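Local coordinates for ammonium transporter (Kuenenia stuttgartiensis, PDB 6EU6), which probably senses ammonium at the cell membrane as the Amt-family sensor part of a signalling histidine kinase, at residues G120-P123 and N124-G127; L380-K383 and K384-R387. All coordinates share one frame; numbering follows the deposited sequence.

Contact 1 (G120-P123 and N124-G127); sequences GFIP and NIAG. With LMT (dodecyl-beta-D-maltoside), chain E.
Ile125 lies over one face of the Phe121 ring in the first turn of helix 121-144, one of the helices of the ammonium transporter fold. The methyl CG2 of Ile125 makes a CH-pi contact, 3.8 Å from the centroid of the Phe121 ring. It sits toward the rim of the ring, and CZ of Phe121 is its closest atom. The two side chains cross at about a right angle. CG of Phe121 is anti to the backbone N (chi1 -166°), which swings the far end of the ring toward Ile125 in the next turn. Ile125 also meets Ile122, with the two CD1 methyls 3.7 Å apart.

The amide of Asn124 ties the helix back to the residue before it. Its ND2 donates to Gly120 O, a bond of 2.9 Å at 150°. The oxygen lies in the Asn124 amide plane, while ND2 stands 41° out of the plane of the Gly120 carbonyl. Ile125 N, Ala126 N and Gly127 N donate to Phe121 O, Ile122 O and Pro123 O, four residues earlier.

Dodecyl maltoside binds at the start of the same turn. The backbone N of Ile122 donates to LMT O6' at 3.0 Å. This N lies in the first turn, where no earlier helix carbonyl can take its hydrogen, and the sugar hydroxyl oxygen fills that role. The side chain of Ile122 also leans on the sugar, with CG1 3.3 Å from LMT C6'. Gly120 has no side chain, and a CB there would run into O6'.

Outside the turn, Val49 of helix 40-67 touches both Phe121 and Ile125, and Arg46 touches Asn124. Asn124 ND2 has a second oxygen partner here, since it also bonds to Ser119 OG.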
ATOM      1  N   GLY A 120     -12.570 -23.568 -14.598  1.00 32.56           N
ATOM      2  CA  GLY A 120     -11.221 -24.115 -14.571  1.00 34.00           C
ATOM      3  C   GLY A 120     -10.190 -23.098 -14.930  1.00 36.77           C
ATOM      4  O   GLY A 120     -10.509 -21.974 -15.425  1.00 34.65           O
ATOM      5  N   PHE A 121      -8.932 -23.467 -14.687  1.00 34.05           N
ATOM      6  CA  PHE A 121      -7.791 -22.586 -14.977  1.00 37.63           C
ATOM      7  C   PHE A 121      -7.685 -22.065 -16.425  1.00 39.95           C
ATOM      8  O   PHE A 121      -7.493 -20.877 -16.675  1.00 36.34           O
ATOM      9  CB  PHE A 121      -6.523 -23.290 -14.617  1.00 37.15           C
ATOM     10  CG  PHE A 121      -5.349 -22.390 -14.561  1.00 40.92           C
ATOM     11  CD1 PHE A 121      -5.296 -21.365 -13.641  1.00 45.36           C
ATOM     12  CD2 PHE A 121      -4.271 -22.572 -15.416  1.00 43.13           C
ATOM     13  CE1 PHE A 121      -4.183 -20.521 -13.566  1.00 41.68           C
ATOM     14  CE2 PHE A 121      -3.174 -21.741 -15.359  1.00 42.83           C
ATOM     15  CZ  PHE A 121      -3.120 -20.722 -14.409  1.00 42.69           C
ATOM     16  N   ILE A 122      -7.872 -22.922 -17.390  1.00 38.61           N
ATOM     17  CA  ILE A 122      -7.631 -22.531 -18.775  1.00 41.22           C
ATOM     18  C   ILE A 122      -8.565 -21.419 -19.256  1.00 35.67           C
ATOM     19  O   ILE A 122      -8.136 -20.468 -19.920  1.00 39.26           O
ATOM     20  CB  ILE A 122      -7.703 -23.773 -19.728  1.00 47.18           C
ATOM     21  CG1 ILE A 122      -6.506 -24.736 -19.493  1.00 49.80           C
ATOM     22  CG2 ILE A 122      -7.787 -23.332 -21.183  1.00 46.77           C
ATOM     23  CD1 ILE A 122      -5.160 -24.080 -19.427  1.00 56.88           C
ATOM     24  N   PRO A 123      -9.854 -21.532 -18.974  1.00 37.64           N
ATOM     25  CA  PRO A 123     -10.748 -20.402 -19.320  1.00 35.81           C
ATOM     26  C   PRO A 123     -10.275 -19.052 -18.737  1.00 36.63           C
ATOM     27  O   PRO A 123     -10.463 -17.995 -19.347  1.00 33.30           O
ATOM     28  CB  PRO A 123     -12.115 -20.833 -18.717  1.00 39.71           C
ATOM     29  CG  PRO A 123     -12.031 -22.327 -18.610  1.00 39.87           C
ATOM     30  CD  PRO A 123     -10.596 -22.725 -18.502  1.00 40.20           C
ATOM     31  N   ASN A 124      -9.669 -19.072 -17.553  1.00 34.02           N
ATOM     32  CA  ASN A 124      -9.182 -17.846 -16.976  1.00 30.84           C
ATOM     33  C   ASN A 124      -7.990 -17.304 -17.750  1.00 31.91           C
ATOM     34  O   ASN A 124      -8.008 -16.172 -18.233  1.00 29.88           O
ATOM     35  CB  ASN A 124      -8.822 -18.059 -15.534  1.00 27.83           C
ATOM     36  CG  ASN A 124     -10.051 -18.069 -14.640  1.00 32.56           C
ATOM     37  OD1 ASN A 124     -10.449 -17.049 -14.123  1.00 30.22           O
ATOM     38  ND2 ASN A 124     -10.690 -19.219 -14.512  1.00 30.00           N
ATOM     39  N   ILE A 125      -6.924 -18.094 -17.867  1.00 31.41           N
ATOM     40  CA  ILE A 125      -5.746 -17.601 -18.521  1.00 31.68           C
ATOM     41  C   ILE A 125      -5.997 -17.304 -20.014  1.00 31.19           C
ATOM     42  O   ILE A 125      -5.488 -16.307 -20.541  1.00 31.20           O
ATOM     43  CB  ILE A 125      -4.550 -18.501 -18.361  1.00 38.02           C
ATOM     44  CG1 ILE A 125      -4.836 -19.883 -18.925  1.00 46.29           C
ATOM     45  CG2 ILE A 125      -4.218 -18.628 -16.904  1.00 45.61           C
ATOM     46  CD1 ILE A 125      -3.589 -20.745 -18.915  1.00 58.68           C
ATOM     47  N   ALA A 126      -6.794 -18.126 -20.677  1.00 29.90           N
ATOM     48  CA  ALA A 126      -7.024 -17.870 -22.100  1.00 31.02           C
ATOM     49  C   ALA A 126      -7.928 -16.635 -22.253  1.00 32.62           C
ATOM     50  O   ALA A 126      -7.800 -15.859 -23.182  1.00 32.68           O
ATOM     51  CB  ALA A 126      -7.688 -19.081 -22.737  1.00 33.43           C
ATOM     52  N   GLY A 127      -8.889 -16.482 -21.355  1.00 31.68           N
ATOM     53  CA  GLY A 127      -9.745 -15.289 -21.323  1.00 29.87           C
ATOM     54  C   GLY A 127      -8.942 -14.018 -21.167  1.00 30.24           C
ATOM     55  O   GLY A 127      -9.164 -13.027 -21.864  1.00 26.45           O
TER
HETATM   56  C1B LMT E 504     -10.420 -28.319 -14.747  1.00 52.34           C
HETATM   57  C2B LMT E 504     -10.730 -29.492 -13.760  1.00 47.10           C
HETATM   58  C3B LMT E 504     -10.834 -30.806 -14.523  1.00 49.77           C
HETATM   59  C4B LMT E 504     -11.937 -30.599 -15.521  1.00 57.69           C
HETATM   60  C5B LMT E 504     -11.587 -29.525 -16.517  1.00 52.30           C
HETATM   61  C6B LMT E 504     -12.698 -29.459 -17.579  1.00 56.04           C
HETATM   62  O1B LMT E 504      -9.159 -28.535 -15.369  1.00 46.57           O
HETATM   63  O2B LMT E 504      -9.693 -29.673 -12.787  1.00 46.49           O
HETATM   64  O3B LMT E 504     -11.196 -31.946 -13.733  1.00 51.21           O
HETATM   65  O4' LMT E 504     -12.196 -31.826 -16.214  1.00 62.05           O
HETATM   66  O5B LMT E 504     -11.377 -28.272 -15.807  1.00 50.42           O
HETATM   67  O6B LMT E 504     -14.029 -29.848 -17.082  1.00 58.72           O
HETATM   68  C1' LMT E 504      -5.357 -27.012 -15.707  1.00 47.75           C
HETATM   69  C2' LMT E 504      -6.045 -27.011 -14.395  1.00 43.93           C
HETATM   70  C3' LMT E 504      -7.186 -27.923 -14.370  1.00 42.71           C
HETATM   71  C4' LMT E 504      -8.178 -27.507 -15.358  1.00 50.25           C
HETATM   72  C5' LMT E 504      -7.476 -27.340 -16.727  1.00 46.90           C
HETATM   73  C6' LMT E 504      -8.439 -26.754 -17.737  1.00 49.01           C
HETATM   74  O1' LMT E 504      -4.243 -26.148 -15.656  1.00 53.67           O
HETATM   75  O2' LMT E 504      -5.182 -27.506 -13.409  1.00 50.75           O
HETATM   76  O3' LMT E 504      -7.850 -27.917 -13.120  1.00 49.33           O
HETATM   77  O5' LMT E 504      -6.299 -26.549 -16.659  1.00 51.59           O
HETATM   78  O6' LMT E 504      -9.174 -25.598 -17.289  1.00 44.15           O
HETATM   79  C1  LMT E 504      -3.514 -26.117 -16.912  1.00 62.27           C
HETATM   80  C2  LMT E 504      -2.208 -25.325 -16.745  1.00 63.25           C
HETATM   81  C3  LMT E 504      -1.481 -25.049 -18.057  1.00 65.25           C
HETATM   82  C4  LMT E 504      -0.163 -24.258 -17.861  1.00 65.97           C
HETATM   83  C5  LMT E 504      -0.208 -22.832 -18.424  1.00 64.84           C
HETATM   84  C6  LMT E 504       1.014 -22.334 -19.193  1.00 57.59           C
HETATM   85  C7  LMT E 504       0.985 -20.795 -19.282  1.00 58.24           C
HETATM   86  C8  LMT E 504       1.097 -20.223 -20.691  1.00 65.88           C
HETATM   87  C9  LMT E 504       1.049 -18.673 -20.765  1.00 70.69           C
HETATM   88  C10 LMT E 504       1.547 -18.082 -22.134  1.00 83.48           C
HETATM   89  C11 LMT E 504       0.786 -16.858 -22.750  1.00 81.67           C
HETATM   90  C12 LMT E 504       1.511 -15.498 -22.814  1.00 71.35           C

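Contact 2 (L380-K383 and K384-R387). With LMT (dodecyl-beta-D-maltoside), chain E.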
ATOM      1  N   LEU A 380     -17.723 -19.749 -26.405  1.00 39.85           N
ATOM      2  CA  LEU A 380     -18.371 -20.808 -27.179  1.00 43.73           C
ATOM      3  C   LEU A 380     -17.323 -21.607 -27.888  1.00 41.84           C
ATOM      4  O   LEU A 380     -17.352 -22.817 -27.828  1.00 50.54           O
ATOM      5  CB  LEU A 380     -19.354 -20.254 -28.212  1.00 44.57           C
ATOM      6  CG  LEU A 380     -20.712 -19.872 -27.634  1.00 52.98           C
ATOM      7  CD1 LEU A 380     -21.422 -18.970 -28.626  1.00 52.46           C
ATOM      8  CD2 LEU A 380     -21.626 -21.059 -27.221  1.00 50.69           C
ATOM      9  N   CYS A 381     -16.376 -20.947 -28.541  1.00 41.36           N
ATOM     10  CA  CYS A 381     -15.324 -21.663 -29.259  1.00 40.97           C
ATOM     11  C   CYS A 381     -14.426 -22.371 -28.319  1.00 45.46           C
ATOM     12  O   CYS A 381     -14.094 -23.514 -28.573  1.00 41.26           O
ATOM     13  CB  CYS A 381     -14.491 -20.778 -30.164  1.00 44.14           C
ATOM     14  SG  CYS A 381     -15.534 -19.994 -31.401  1.00 58.56           S
ATOM     15  N   LEU A 382     -14.045 -21.746 -27.203  1.00 41.24           N
ATOM     16  CA  LEU A 382     -13.239 -22.489 -26.215  1.00 41.06           C
ATOM     17  C   LEU A 382     -13.942 -23.760 -25.678  1.00 39.87           C
ATOM     18  O   LEU A 382     -13.318 -24.777 -25.429  1.00 46.50           O
ATOM     19  CB  LEU A 382     -12.825 -21.560 -25.056  1.00 40.79           C
ATOM     20  CG  LEU A 382     -11.887 -22.102 -23.998  1.00 41.46           C
ATOM     21  CD1 LEU A 382     -10.572 -22.521 -24.654  1.00 43.68           C
ATOM     22  CD2 LEU A 382     -11.584 -21.099 -22.871  1.00 39.44           C
ATOM     23  N   LYS A 383     -15.217 -23.658 -25.402  1.00 41.99           N
ATOM     24  CA  LYS A 383     -15.921 -24.717 -24.762  1.00 45.55           C
ATOM     25  C   LYS A 383     -15.853 -25.950 -25.711  1.00 51.75           C
ATOM     26  O   LYS A 383     -15.815 -27.076 -25.266  1.00 53.78           O
ATOM     27  CB  LYS A 383     -17.354 -24.287 -24.504  1.00 46.53           C
ATOM     28  CG  LYS A 383     -18.197 -25.324 -23.807  1.00 54.52           C
ATOM     29  CD  LYS A 383     -19.595 -24.827 -23.526  1.00 58.03           C
ATOM     30  CE  LYS A 383     -20.461 -25.892 -22.884  1.00 64.85           C
ATOM     31  NZ  LYS A 383     -21.890 -25.473 -23.007  1.00 77.55           N
ATOM     32  N   LYS A 384     -15.781 -25.709 -27.007  1.00 53.96           N
ATOM     33  CA  LYS A 384     -15.733 -26.778 -27.975  1.00 57.45           C
ATOM     34  C   LYS A 384     -14.471 -27.581 -27.855  1.00 58.63           C
ATOM     35  O   LYS A 384     -14.461 -28.722 -28.265  1.00 63.20           O
ATOM     36  CB  LYS A 384     -15.951 -26.278 -29.419  1.00 59.30           C
ATOM     37  CG  LYS A 384     -17.424 -25.995 -29.675  1.00 67.92           C
ATOM     38  CD  LYS A 384     -17.733 -25.135 -30.895  1.00 79.40           C
ATOM     39  CE  LYS A 384     -19.235 -24.873 -30.929  1.00 85.02           C
ATOM     40  NZ  LYS A 384     -19.658 -23.996 -32.044  1.00 93.68           N
ATOM     41  N   VAL A 385     -13.409 -27.027 -27.301  1.00 51.48           N
ATOM     42  CA  VAL A 385     -12.182 -27.794 -27.128  1.00 51.05           C
ATOM     43  C   VAL A 385     -11.709 -28.028 -25.674  1.00 58.66           C
ATOM     44  O   VAL A 385     -10.785 -28.813 -25.452  1.00 53.38           O
ATOM     45  CB  VAL A 385     -11.041 -27.197 -27.942  1.00 54.72           C
ATOM     46  CG1 VAL A 385     -11.501 -26.996 -29.390  1.00 62.24           C
ATOM     47  CG2 VAL A 385     -10.516 -25.913 -27.346  1.00 54.28           C
ATOM     48  N   LYS A 386     -12.306 -27.343 -24.700  1.00 51.45           N
ATOM     49  CA  LYS A 386     -11.955 -27.531 -23.292  1.00 49.73           C
ATOM     50  C   LYS A 386     -13.156 -27.099 -22.488  1.00 46.09           C
ATOM     51  O   LYS A 386     -13.629 -25.958 -22.668  1.00 42.93           O
ATOM     52  CB  LYS A 386     -10.732 -26.728 -22.897  1.00 56.02           C
ATOM     53  CG  LYS A 386     -10.182 -27.069 -21.507  1.00 67.21           C
ATOM     54  CD  LYS A 386      -9.133 -28.181 -21.565  1.00 72.64           C
ATOM     55  CE  LYS A 386      -9.369 -29.301 -20.553  1.00 87.22           C
ATOM     56  NZ  LYS A 386     -10.597 -30.125 -20.814  1.00 92.17           N
ATOM     57  N   ARG A 387     -13.666 -28.002 -21.651  1.00 45.28           N
ATOM     58  CA  ARG A 387     -14.779 -27.690 -20.757  1.00 51.98           C
ATOM     59  C   ARG A 387     -14.401 -26.472 -19.836  1.00 45.63           C
ATOM     60  O   ARG A 387     -13.266 -26.303 -19.408  1.00 41.77           O
ATOM     61  CB  ARG A 387     -15.262 -28.904 -19.953  1.00 58.17           C
ATOM     62  CG  ARG A 387     -16.370 -29.736 -20.637  1.00 68.64           C
ATOM     63  CD  ARG A 387     -17.604 -28.968 -21.160  1.00 71.97           C
ATOM     64  NE  ARG A 387     -18.462 -28.382 -20.101  1.00 84.74           N
ATOM     65  CZ  ARG A 387     -18.617 -27.073 -19.818  1.00 63.74           C
ATOM     66  NH1 ARG A 387     -18.025 -26.143 -20.501  1.00 61.82           N
ATOM     67  NH2 ARG A 387     -19.413 -26.689 -18.857  1.00 67.27           N
TER
HETATM   68  C1B LMT E 504     -10.420 -28.319 -14.747  1.00 52.34           C
HETATM   69  C2B LMT E 504     -10.730 -29.492 -13.760  1.00 47.10           C
HETATM   70  C3B LMT E 504     -10.834 -30.806 -14.523  1.00 49.77           C
HETATM   71  C4B LMT E 504     -11.937 -30.599 -15.521  1.00 57.69           C
HETATM   72  C5B LMT E 504     -11.587 -29.525 -16.517  1.00 52.30           C
HETATM   73  C6B LMT E 504     -12.698 -29.459 -17.579  1.00 56.04           C
HETATM   74  O1B LMT E 504      -9.159 -28.535 -15.369  1.00 46.57           O
HETATM   75  O2B LMT E 504      -9.693 -29.673 -12.787  1.00 46.49           O
HETATM   76  O3B LMT E 504     -11.196 -31.946 -13.733  1.00 51.21           O
HETATM   77  O4' LMT E 504     -12.196 -31.826 -16.214  1.00 62.05           O
HETATM   78  O5B LMT E 504     -11.377 -28.272 -15.807  1.00 50.42           O
HETATM   79  O6B LMT E 504     -14.029 -29.848 -17.082  1.00 58.72           O
HETATM   80  C1' LMT E 504      -5.357 -27.012 -15.707  1.00 47.75           C
HETATM   81  C2' LMT E 504      -6.045 -27.011 -14.395  1.00 43.93           C
HETATM   82  C3' LMT E 504      -7.186 -27.923 -14.370  1.00 42.71           C
HETATM   83  C4' LMT E 504      -8.178 -27.507 -15.358  1.00 50.25           C
HETATM   84  C5' LMT E 504      -7.476 -27.340 -16.727  1.00 46.90           C
HETATM   85  C6' LMT E 504      -8.439 -26.754 -17.737  1.00 49.01           C
HETATM   86  O1' LMT E 504      -4.243 -26.148 -15.656  1.00 53.67           O
HETATM   87  O2' LMT E 504      -5.182 -27.506 -13.409  1.00 50.75           O
HETATM   88  O3' LMT E 504      -7.850 -27.917 -13.120  1.00 49.33           O
HETATM   89  O5' LMT E 504      -6.299 -26.549 -16.659  1.00 51.59           O
HETATM   90  O6' LMT E 504      -9.174 -25.598 -17.289  1.00 44.15           O
HETATM   91  C1  LMT E 504      -3.514 -26.117 -16.912  1.00 62.27           C
HETATM   92  C2  LMT E 504      -2.208 -25.325 -16.745  1.00 63.25           C
HETATM   93  C3  LMT E 504      -1.481 -25.049 -18.057  1.00 65.25           C
HETATM   94  C4  LMT E 504      -0.163 -24.258 -17.861  1.00 65.97           C
HETATM   95  C5  LMT E 504      -0.208 -22.832 -18.424  1.00 64.84           C
HETATM   96  C6  LMT E 504       1.014 -22.334 -19.193  1.00 57.59           C
HETATM   97  C7  LMT E 504       0.985 -20.795 -19.282  1.00 58.24           C
HETATM   98  C8  LMT E 504       1.097 -20.223 -20.691  1.00 65.88           C
HETATM   99  C9  LMT E 504       1.049 -18.673 -20.765  1.00 70.69           C
HETATM  100  C10 LMT E 504       1.547 -18.082 -22.134  1.00 83.48           C
HETATM  101  C11 LMT E 504       0.786 -16.858 -22.750  1.00 81.67           C
HETATM  102  C12 LMT E 504       1.511 -15.498 -22.814  1.00 71.35           C
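Leu380 O and Cys381 O both accept weak hydrogen bonds from the backbone N of Lys384, as helix 353-385 comes to its end. Lys384 reaches back over this turn, with CB 3.4 Å from Cys381 O and CG near Leu380 O. Leu382 O is held more firmly. Val385 N donates to it over 2.9 Å, from well above the carbonyl plane. A second bond of the same length comes from Lys386 N to Leu382 O, almost in line with the carbonyl.

Lys383 CA makes a CH...O contact with Lys386 O, 3.3 Å long. The extended side chain of Lys383 then runs beside that of Arg387, pointing the same way. Its CE lies over one face of the guanidinium, 3.4 Å from Arg387 NH1. The lysine chain thus buries NH1, which has no hydrogen-bond partner in the model. Lys383 NZ stays 4.7 Å from Arg387 NH1, and these like charges are probably unfavourable.

The Lys386 chain curls round so that CE lies 3.9 Å from LMT C6'. With an alanine in place of this lysine, the maltose C6' would probably lose the methylene chain packed against it. Arg387 CB packs on the second sugar, 3.3 Å from LMT O6B. On the protein side, Leu380 and Lys383 touch Met184 of helix 167-185, and Leu382 and Lys383 rest on Leu388 in the loop beyond the helix.

How the contacts relate
Contact 1 is a helix start and contact 2 a helix end. Residues 120-127 are half buried, whereas 380-387 lie on the surface and none is buried. Both carry helix backbone bonds, those of contact 2 partly weak. The difference lies in the side chains. Contact 1 joins an aromatic ring and branched aliphatic chains with a buried asparagine amide. Contact 2 uses mainly the aliphatic parts of long basic chains. The two meet directly, with Pro123 CA against Leu382 CD2 at 3.7 Å. Leu388 packs on Pro123 and on Leu382 and Lys383, and it shares a backbone bond with Gly120. One dodecyl maltoside touches both, hydrogen-bonded to contact 1 and only packed against contact 2.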